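Local coordinates for protein Myo-inositol phosphohydrolase (Mitsuokella multacida, PDB 4WU3) that probably removes phosphate groups from myo-inositol hexakisphosphate and related inositol phosphates, as a phosphatase of the protein-tyrosine-phosphatase-like class, at residues K51-D56 with D120-S125; V134-N139 with E158-L163; I171-D176 with I181-Y186. The protein carries 2 engineered substitutions. All blocks are in the same frame, centred on the assembly; numbering follows the deposited sequence.

Contact 1 (K51-D56 with D120-S125)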
loop_
_atom_site.group_PDB
_atom_site.type_symbol
_atom_site.label_atom_id
_atom_site.label_comp_id
_atom_site.label_asym_id
_atom_site.label_seq_id
_atom_site.Cartn_x
_atom_site.Cartn_y
_atom_site.Cartn_z
ATOM N N LYS A 51 -6.869 10.555 23.877
ATOM C CA LYS A 51 -5.574 10.607 24.533
ATOM C C LYS A 51 -4.891 11.952 24.364
ATOM O O LYS A 51 -5.294 12.782 23.544
ATOM C CB LYS A 51 -4.666 9.479 24.040
ATOM C CG LYS A 51 -4.406 9.491 22.547
ATOM C CD LYS A 51 -3.249 10.393 22.163
ATOM C CE LYS A 51 -2.667 9.929 20.831
ATOM N NZ LYS A 51 -1.599 10.821 20.321
ATOM N N ILE A 52 -3.848 12.142 25.163
ATOM C CA ILE A 52 -3.078 13.368 25.181
ATOM C C ILE A 52 -2.043 13.370 24.052
ATOM O O ILE A 52 -1.253 12.444 23.926
ATOM C CB ILE A 52 -2.398 13.536 26.556
ATOM C CG1 ILE A 52 -3.461 13.743 27.645
ATOM C CG2 ILE A 52 -1.415 14.695 26.555
ATOM C CD1 ILE A 52 -2.935 13.670 29.064
ATOM N N ASP A 53 -2.075 14.409 23.220
ATOM C CA ASP A 53 -1.103 14.580 22.150
ATOM C C ASP A 53 0.101 15.357 22.678
ATOM O O ASP A 53 1.251 14.924 22.543
ATOM C CB ASP A 53 -1.717 15.369 20.980
ATOM C CG ASP A 53 -2.794 14.601 20.223
ATOM O OD1 ASP A 53 -2.797 13.357 20.237
ATOM O OD2 ASP A 53 -3.638 15.268 19.586
ATOM N N ARG A 54 -0.184 16.526 23.260
ATOM C CA ARG A 54 0.841 17.412 23.808
ATOM C C ARG A 54 0.401 18.007 25.145
ATOM O O ARG A 54 -0.593 18.727 25.221
ATOM C CB ARG A 54 1.139 18.569 22.848
ATOM C CG ARG A 54 1.517 18.165 21.427
ATOM C CD ARG A 54 2.793 17.352 21.397
ATOM N NE ARG A 54 3.933 18.181 21.756
ATOM C CZ ARG A 54 5.176 17.737 21.870
ATOM N NH1 ARG A 54 5.460 16.467 21.649
ATOM N NH2 ARG A 54 6.142 18.577 22.195
ATOM N N ALA A 55 1.160 17.696 26.191
ATOM C CA ALA A 55 1.000 18.345 27.477
ATOM C C ALA A 55 1.349 19.804 27.274
ATOM O O ALA A 55 2.182 20.124 26.434
ATOM C CB ALA A 55 1.921 17.707 28.516
ATOM N N ASP A 56 0.721 20.688 28.036
ATOM C CA ASP A 56 0.893 22.121 27.832
ATOM C C ASP A 56 2.152 22.648 28.510
ATOM O O ASP A 56 2.179 22.845 29.721
ATOM C CB ASP A 56 -0.317 22.893 28.344
ATOM C CG ASP A 56 -0.475 24.221 27.657
ATOM O OD1 ASP A 56 0.264 24.470 26.672
ATOM O OD2 ASP A 56 -1.334 25.015 28.083
ATOM N N ASP A 120 -2.802 22.562 9.174
ATOM C CA ASP A 120 -3.092 21.395 9.981
ATOM C C ASP A 120 -3.386 20.203 9.092
ATOM O O ASP A 120 -4.464 20.116 8.507
ATOM C CB ASP A 120 -4.311 21.707 10.854
ATOM C CG ASP A 120 -4.721 20.557 11.732
ATOM O OD1 ASP A 120 -4.047 19.513 11.694
ATOM O OD2 ASP A 120 -5.732 20.705 12.467
ATOM N N LEU A 121 -2.444 19.267 9.007
ATOM C CA LEU A 121 -2.550 18.174 8.042
ATOM C C LEU A 121 -3.250 16.938 8.609
ATOM O O LEU A 121 -3.246 15.877 8.000
ATOM C CB LEU A 121 -1.150 17.794 7.529
ATOM C CG LEU A 121 -0.343 18.933 6.915
ATOM C CD1 LEU A 121 1.116 18.536 6.724
ATOM C CD2 LEU A 121 -0.977 19.397 5.603
ATOM N N ARG A 122 -3.864 17.068 9.772
ATOM C CA ARG A 122 -4.303 15.880 10.496
ATOM C C ARG A 122 -5.728 15.492 10.173
ATOM O O ARG A 122 -6.663 16.255 10.429
ATOM C CB ARG A 122 -4.178 16.085 12.003
ATOM C CG ARG A 122 -2.774 16.388 12.504
ATOM C CD ARG A 122 -2.797 16.632 14.006
ATOM N NE ARG A 122 -2.994 15.409 14.776
ATOM C CZ ARG A 122 -3.205 15.395 16.086
ATOM N NH1 ARG A 122 -3.263 16.542 16.752
ATOM N NH2 ARG A 122 -3.366 14.246 16.734
ATOM N N GLY A 123 -5.887 14.291 9.632
ATOM C CA GLY A 123 -7.209 13.732 9.358
ATOM C C GLY A 123 -7.857 13.136 10.591
ATOM O O GLY A 123 -9.071 13.116 10.700
ATOM N N GLU A 124 -7.039 12.664 11.523
ATOM C CA GLU A 124 -7.524 12.205 12.829
ATOM C C GLU A 124 -8.223 13.343 13.615
ATOM O O GLU A 124 -7.820 14.497 13.544
ATOM C CB GLU A 124 -6.370 11.576 13.648
ATOM C CG GLU A 124 -5.182 12.488 14.015
ATOM C CD GLU A 124 -4.091 12.540 12.938
ATOM O OE1 GLU A 124 -4.339 12.114 11.768
ATOM O OE2 GLU A 124 -2.972 13.019 13.251
ATOM N N SER A 125 -9.280 13.018 14.353
ATOM C CA SER A 125 -9.982 14.020 15.153
ATOM C C SER A 125 -9.156 14.469 16.351
ATOM O O SER A 125 -8.643 13.658 17.112
ATOM C CB SER A 125 -11.326 13.490 15.638
ATOM O OG SER A 125 -12.167 13.167 14.555
#
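Arg122 and Asp53 form a buried salt bridge that carries the whole side-chain contact between 51-56 and 120-125. The guanidinium arrives end-on and spends both terminal nitrogens on a single oxygen, with Arg122 NH1 3.1 Å and Arg122 NH2 3.0 Å from Asp53 OD2. That oxygen lies in the guanidinium plane, whereas the carboxylate is turned 63° against it, and both nitrogens approach OD2 from above the same carboxylate face.

Ion pairs within each segment extend the bridge into a four-residue network. Lys51 NZ donates to Asp53 OD1 at 2.8 Å, and this oxygen is also hydrogen-bonded to Ser135 OG. Arg122 NE makes a nearly straight bond (174°) to Glu124 OE2 at 2.8 Å, while the other Glu124 oxygen pairs with Arg248. The arginine chain bends at chi3 (73°), which turns the guanidinium so that NE meets Glu124 while NH1 and NH2 meet Asp53. With an alanine at Asp53, Lys51 NZ and Arg122 NH2, 5.3 Å apart, would probably be left as like charges without the carboxylate that now links them.

Among hydrogen bonds, Asp120 OD1 accepts from Arg122 N in an Asx turn.

Asp53 lies at a classic beta bulge, where it and Arg54 both face Ala133. The salt bridge thus links the antiparallel sheet of strands 49-54 and 132-137 to the mixed sheet holding strands 116-122 and 237-241, with Tyr243 packed on Lys51, Asp53 and Arg122.

Contact 2 (V134-N139 with E158-L163)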
loop_
_atom_site.group_PDB
_atom_site.type_symbol
_atom_site.label_atom_id
_atom_site.label_comp_id
_atom_site.label_asym_id
_atom_site.label_seq_id
_atom_site.Cartn_x
_atom_site.Cartn_y
_atom_site.Cartn_z
ATOM N N VAL A 134 -5.322 17.122 22.593
ATOM C CA VAL A 134 -5.829 15.758 22.672
ATOM C C VAL A 134 -6.347 15.304 21.315
ATOM O O VAL A 134 -6.658 16.124 20.448
ATOM C CB VAL A 134 -6.976 15.664 23.684
ATOM C CG1 VAL A 134 -6.513 16.167 25.038
ATOM C CG2 VAL A 134 -8.173 16.460 23.190
ATOM N N SER A 135 -6.448 13.996 21.131
ATOM C CA SER A 135 -6.971 13.462 19.879
ATOM C C SER A 135 -7.598 12.107 20.113
ATOM O O SER A 135 -7.343 11.474 21.117
ATOM C CB SER A 135 -5.859 13.339 18.824
ATOM O OG SER A 135 -4.941 12.313 19.164
ATOM N N TRP A 136 -8.420 11.677 19.167
ATOM C CA TRP A 136 -9.039 10.374 19.223
ATOM C C TRP A 136 -8.205 9.380 18.428
ATOM O O TRP A 136 -8.086 9.467 17.197
ATOM C CB TRP A 136 -10.491 10.446 18.725
ATOM C CG TRP A 136 -11.387 11.015 19.756
ATOM C CD1 TRP A 136 -12.152 10.322 20.651
ATOM C CD2 TRP A 136 -11.587 12.400 20.045
ATOM N NE1 TRP A 136 -12.829 11.195 21.468
ATOM C CE2 TRP A 136 -12.493 12.476 21.116
ATOM C CE3 TRP A 136 -11.090 13.586 19.496
ATOM C CZ2 TRP A 136 -12.918 13.685 21.645
ATOM C CZ3 TRP A 136 -11.506 14.782 20.026
ATOM C CH2 TRP A 136 -12.417 14.825 21.089
ATOM N N PHE A 137 -7.618 8.437 19.154
ATOM C CA PHE A 137 -6.674 7.503 18.568
ATOM C C PHE A 137 -7.242 6.092 18.403
ATOM O O PHE A 137 -7.771 5.506 19.342
ATOM C CB PHE A 137 -5.412 7.452 19.429
ATOM C CG PHE A 137 -4.368 6.514 18.912
ATOM C CD1 PHE A 137 -3.422 6.936 18.014
ATOM C CD2 PHE A 137 -4.339 5.205 19.333
ATOM C CE1 PHE A 137 -2.459 6.060 17.539
ATOM C CE2 PHE A 137 -3.384 4.332 18.865
ATOM C CZ PHE A 137 -2.447 4.754 17.964
ATOM N N ALA A 138 -7.128 5.568 17.191
ATOM C CA ALA A 138 -7.326 4.148 16.917
ATOM C C ALA A 138 -5.995 3.556 16.431
ATOM O O ALA A 138 -5.054 4.296 16.131
ATOM C CB ALA A 138 -8.403 3.958 15.857
ATOM N N ASN A 139 -5.921 2.231 16.329
ATOM C CA ASN A 139 -4.695 1.577 15.864
ATOM C C ASN A 139 -4.173 2.200 14.579
ATOM O O ASN A 139 -4.951 2.529 13.692
ATOM C CB ASN A 139 -4.917 0.079 15.648
ATOM C CG ASN A 139 -5.110 -0.678 16.949
ATOM O OD1 ASN A 139 -4.560 -0.308 17.997
ATOM N ND2 ASN A 139 -5.904 -1.748 16.892
ATOM N N GLU A 158 -18.413 17.464 17.004
ATOM C CA GLU A 158 -19.317 16.692 17.857
ATOM C C GLU A 158 -18.574 15.954 18.968
ATOM O O GLU A 158 -18.993 15.961 20.129
ATOM C CB GLU A 158 -20.098 15.672 17.016
ATOM C CG GLU A 158 -20.884 14.674 17.848
ATOM C CD GLU A 158 -21.586 13.635 17.009
ATOM O OE1 GLU A 158 -21.086 13.318 15.913
ATOM O OE2 GLU A 158 -22.651 13.148 17.443
ATOM N N GLN A 159 -17.480 15.294 18.597
ATOM C CA GLN A 159 -16.653 14.578 19.572
ATOM C C GLN A 159 -16.199 15.514 20.687
ATOM O O GLN A 159 -16.322 15.188 21.863
ATOM C CB GLN A 159 -15.450 13.929 18.879
ATOM C CG GLN A 159 -15.833 12.718 18.036
ATOM C CD GLN A 159 -14.760 12.287 17.049
ATOM O OE1 GLN A 159 -14.169 13.101 16.355
ATOM N NE2 GLN A 159 -14.531 10.995 16.970
ATOM N N LEU A 160 -15.691 16.678 20.290
ATOM C CA LEU A 160 -15.247 17.712 21.208
ATOM C C LEU A 160 -16.428 18.272 22.007
ATOM O O LEU A 160 -16.323 18.520 23.217
ATOM C CB LEU A 160 -14.557 18.832 20.423
ATOM C CG LEU A 160 -13.166 18.465 19.903
ATOM C CD1 LEU A 160 -12.698 19.372 18.780
ATOM C CD2 LEU A 160 -12.176 18.511 21.056
ATOM N N ALA A 161 -17.556 18.463 21.324
ATOM C CA ALA A 161 -18.746 18.998 21.965
ATOM C C ALA A 161 -19.163 18.104 23.120
ATOM O O ALA A 161 -19.637 18.589 24.134
ATOM C CB ALA A 161 -19.885 19.145 20.964
ATOM N N SER A 162 -18.960 16.802 22.979
ATOM C CA SER A 162 -19.353 15.851 24.018
ATOM C C SER A 162 -18.537 15.996 25.327
ATOM O O SER A 162 -18.881 15.398 26.343
ATOM C CB SER A 162 -19.238 14.422 23.486
ATOM O OG SER A 162 -17.883 14.006 23.462
ATOM N N LEU A 163 -17.468 16.785 25.302
ATOM C CA LEU A 163 -16.629 16.986 26.492
ATOM C C LEU A 163 -16.997 18.260 27.271
ATOM O O LEU A 163 -16.561 18.454 28.412
ATOM C CB LEU A 163 -15.149 17.044 26.098
ATOM C CG LEU A 163 -14.638 15.938 25.167
ATOM C CD1 LEU A 163 -13.176 16.147 24.791
ATOM C CD2 LEU A 163 -14.836 14.583 25.821
#
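A helix packed on a sheet is built here round one indole: Trp136 of strand 132-137 meets Gln159 and Leu160 near the end of helix 149-161, and Leu163 just beyond it, with its six-membered ring. Gln159 supplies a CH-pi contact, its CB standing 3.9 Å from the centroid of the Trp136 six-membered ring and only 15° off the ring normal. The Trp136 and Gln159 side chains run past one another head to tail, with the Gln159 amide plane almost parallel to the indole (8° apart). Leu160 comes in at the ring edge instead, its CD2 3.7 Å from Trp136 CH2 and close to the ring plane. Leu163 approaches obliquely, placing CD1 4.0 Å from the same Trp136 CH2. With CG anti to the carbonyl carbon (chi1 -78°), the indole projects from the strand so that its six-membered ring reaches Gln159 and Leu160. Leu48 and Leu50 also touch the indole, adding to its apolar surroundings.

No hydrogen bond crosses between the segments; Gln159 OE1 is bonded instead to Ser125 OG, a polar tie beside the contact. Between these two segments the attraction is therefore mainly dispersion and CH-pi, with glutamine contributing its aliphatic stem.

Contact 3 (I171-D176 with I181-Y186)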
loop_
_atom_site.group_PDB
_atom_site.type_symbol
_atom_site.label_atom_id
_atom_site.label_comp_id
_atom_site.label_asym_id
_atom_site.label_seq_id
_atom_site.Cartn_x
_atom_site.Cartn_y
_atom_site.Cartn_z
ATOM N N ILE A 171 -7.985 10.958 30.869
ATOM C CA ILE A 171 -7.526 10.928 29.469
ATOM C C ILE A 171 -6.262 10.097 29.350
ATOM O O ILE A 171 -5.300 10.288 30.111
ATOM C CB ILE A 171 -7.179 12.320 28.942
ATOM C CG1 ILE A 171 -8.319 13.305 29.194
ATOM C CG2 ILE A 171 -6.853 12.250 27.460
ATOM C CD1 ILE A 171 -9.420 13.261 28.167
ATOM N N TYR A 172 -6.259 9.181 28.390
ATOM C CA TYR A 172 -5.123 8.278 28.228
ATOM C C TYR A 172 -3.865 9.079 27.890
ATOM O O TYR A 172 -3.928 10.134 27.251
ATOM C CB TYR A 172 -5.389 7.217 27.142
ATOM C CG TYR A 172 -6.407 6.156 27.513
ATOM C CD1 TYR A 172 -6.080 5.109 28.361
ATOM C CD2 TYR A 172 -7.696 6.193 26.987
ATOM C CE1 TYR A 172 -7.012 4.137 28.692
ATOM C CE2 TYR A 172 -8.634 5.231 27.310
ATOM C CZ TYR A 172 -8.286 4.204 28.162
ATOM O OH TYR A 172 -9.220 3.246 28.477
ATOM N N ARG A 173 -2.726 8.574 28.339
ATOM C CA ARG A 173 -1.441 9.093 27.917
ATOM C C ARG A 173 -0.976 8.292 26.707
ATOM O O ARG A 173 -1.673 7.386 26.250
ATOM C CB ARG A 173 -0.428 9.020 29.055
ATOM C CG ARG A 173 -0.594 10.159 30.048
ATOM C CD ARG A 173 0.302 9.999 31.263
ATOM N NE ARG A 173 -0.203 8.971 32.172
ATOM C CZ ARG A 173 0.280 8.737 33.392
ATOM N NH1 ARG A 173 1.294 9.457 33.863
ATOM N NH2 ARG A 173 -0.258 7.778 34.143
ATOM N N PHE A 174 0.184 8.644 26.171
ATOM C CA PHE A 174 0.588 8.118 24.882
ATOM C C PHE A 174 2.091 8.069 24.762
ATOM O O PHE A 174 2.776 9.000 25.164
ATOM C CB PHE A 174 0.025 8.996 23.769
ATOM C CG PHE A 174 0.083 8.363 22.408
ATOM C CD1 PHE A 174 -0.797 7.343 22.068
ATOM C CD2 PHE A 174 1.004 8.792 21.463
ATOM C CE1 PHE A 174 -0.756 6.759 20.815
ATOM C CE2 PHE A 174 1.044 8.215 20.201
ATOM C CZ PHE A 174 0.164 7.199 19.876
ATOM N N ASP A 175 2.586 6.972 24.201
ATOM C CA ASP A 175 4.004 6.804 23.930
ATOM C C ASP A 175 4.283 7.061 22.456
ATOM O O ASP A 175 3.823 6.315 21.593
ATOM C CB ASP A 175 4.466 5.388 24.271
ATOM C CG ASP A 175 5.958 5.200 24.034
ATOM O OD1 ASP A 175 6.756 5.966 24.615
ATOM O OD2 ASP A 175 6.333 4.308 23.257
ATOM N N ASP A 176 5.056 8.101 22.173
ATOM C CA ASP A 176 5.341 8.478 20.794
ATOM C C ASP A 176 6.326 7.541 20.115
ATOM O O ASP A 176 6.409 7.518 18.894
ATOM C CB ASP A 176 5.878 9.903 20.737
ATOM C CG ASP A 176 4.804 10.933 21.000
ATOM O OD1 ASP A 176 3.631 10.677 20.663
ATOM O OD2 ASP A 176 5.131 11.997 21.549
ATOM N N ILE A 181 -1.204 3.466 23.452
ATOM C CA ILE A 181 -1.953 4.076 24.542
ATOM C C ILE A 181 -1.368 3.709 25.908
ATOM O O ILE A 181 -1.125 2.527 26.190
ATOM C CB ILE A 181 -3.419 3.604 24.480
ATOM C CG1 ILE A 181 -4.138 4.249 23.290
ATOM C CG2 ILE A 181 -4.144 3.919 25.779
ATOM C CD1 ILE A 181 -4.312 5.746 23.427
ATOM N N LEU A 182 -1.156 4.719 26.751
ATOM C CA LEU A 182 -0.641 4.505 28.099
ATOM C C LEU A 182 -1.693 4.869 29.149
ATOM O O LEU A 182 -2.656 5.576 28.852
ATOM C CB LEU A 182 0.623 5.341 28.326
ATOM C CG LEU A 182 1.779 5.170 27.337
ATOM C CD1 LEU A 182 2.891 6.125 27.699
ATOM C CD2 LEU A 182 2.308 3.747 27.330
ATOM N N SER A 183 -1.497 4.396 30.379
ATOM C CA SER A 183 -2.476 4.606 31.452
ATOM C C SER A 183 -2.808 6.084 31.660
ATOM O O SER A 183 -1.948 6.956 31.544
ATOM C CB SER A 183 -2.012 3.962 32.765
ATOM O OG SER A 183 -0.832 4.565 33.252
ATOM N N PRO A 184 -4.075 6.365 31.968
ATOM C CA PRO A 184 -4.610 7.718 31.909
ATOM C C PRO A 184 -4.254 8.606 33.096
ATOM O O PRO A 184 -3.884 8.112 34.153
ATOM C CB PRO A 184 -6.124 7.484 31.859
ATOM C CG PRO A 184 -6.329 6.192 32.564
ATOM C CD PRO A 184 -5.110 5.363 32.267
ATOM N N VAL A 185 -4.358 9.915 32.891
ATOM C CA VAL A 185 -4.366 10.866 33.989
ATOM C C VAL A 185 -5.606 11.717 33.860
ATOM O O VAL A 185 -6.245 11.736 32.812
ATOM C CB VAL A 185 -3.172 11.834 33.989
ATOM C CG1 VAL A 185 -1.885 11.117 33.803
ATOM C CG2 VAL A 185 -3.288 12.837 32.875
ATOM N N TYR A 186 -5.940 12.406 34.941
ATOM C CA TYR A 186 -7.057 13.322 34.942
ATOM C C TYR A 186 -6.618 14.699 34.452
ATOM O O TYR A 186 -5.595 15.245 34.882
ATOM C CB TYR A 186 -7.666 13.407 36.335
ATOM C CG TYR A 186 -8.375 12.146 36.769
ATOM C CD1 TYR A 186 -9.702 11.947 36.447
ATOM C CD2 TYR A 186 -7.723 11.162 37.517
ATOM C CE1 TYR A 186 -10.373 10.808 36.848
ATOM C CE2 TYR A 186 -8.386 10.012 37.920
ATOM C CZ TYR A 186 -9.714 9.847 37.584
ATOM O OH TYR A 186 -10.403 8.720 37.966
#
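Over one face of the Arg173 guanidinium lies Val185 CG1, centred and in close contact at 3.2 Å from Arg173 CZ, while Ser183 O lies near the plane at the guanidinium edge. Arg173 NE bonds to Ser183 O at 2.7 Å, and NH2 adds a weak bond to the same carbonyl. The bend of the arginine chain at chi3 (-75°) turns NE to this oxygen, so the hydrogen bond and the valine methyl together restrain the guanidinium. Tyr172 has Leu182 O near its ring plane at the edge, 3.5 Å from Tyr172 CD1; Ile181 CG2 meets that CD1 obliquely at 3.4 Å, and Pro184 CD lies further off. The Phe174 ring receives Ile181 CD1 at its edge, 4.1 Å from Phe174 CD1, with Asp176 OD1 also near the ring plane. Lys51 adds a cation-pi contact to Phe174. Leu182, on the same face of the ribbon as Arg173 and Val185, lays CD1 against the Asp175 side chain, 3.8 Å from Asp175 CB.

Backbone bonds join the strands in two pairs. Ile171 and Val185 each donate their N-H to the other's carbonyl, and Arg173 and Leu182 do likewise, with Leu182 N 2.8 Å from Arg173 O. Between these pairs the register slips by one residue, a beta bulge with Ser183 and Pro184 on one strand and Tyr172 alone on the other.

The local axes of 171-175 and 181-186 run at 136°, well short of strictly antiparallel. The turn end lies near a bound inositol-(1,3,4,5)-tetrakisphosphate, about 9 Å from the Asp175 side chain, too far for direct contact. The arrangement is a beta hairpin, strands 168-175 and 180-188 joined by a short turn at which Asp175 OD2 is bonded to Lys178 N.

Overall arrangement
From the N terminus, strand 49-54 enters contact 1, whose salt bridge closes a loop of 63 residues to strand 116-122 and ties the antiparallel sheet to the mixed sheet. The chain then doubles back into strand 132-137, and contact 2 closes a shorter loop, of 18 residues, laying helix 149-161 on the antiparallel sheet. Contact 3, a hairpin closed over four residues, follows beside strand 49-54. The three are in series, neither nested nor crossing, yet they touch in space. Ser125 O probably accepts from Trp136 N, linking contacts 1 and 2. Ile52 N probably donates to Tyr172 O, joining 51-56 to the hairpin, and Phe137 packs edge-to-face with Phe174 between contacts 2 and 3.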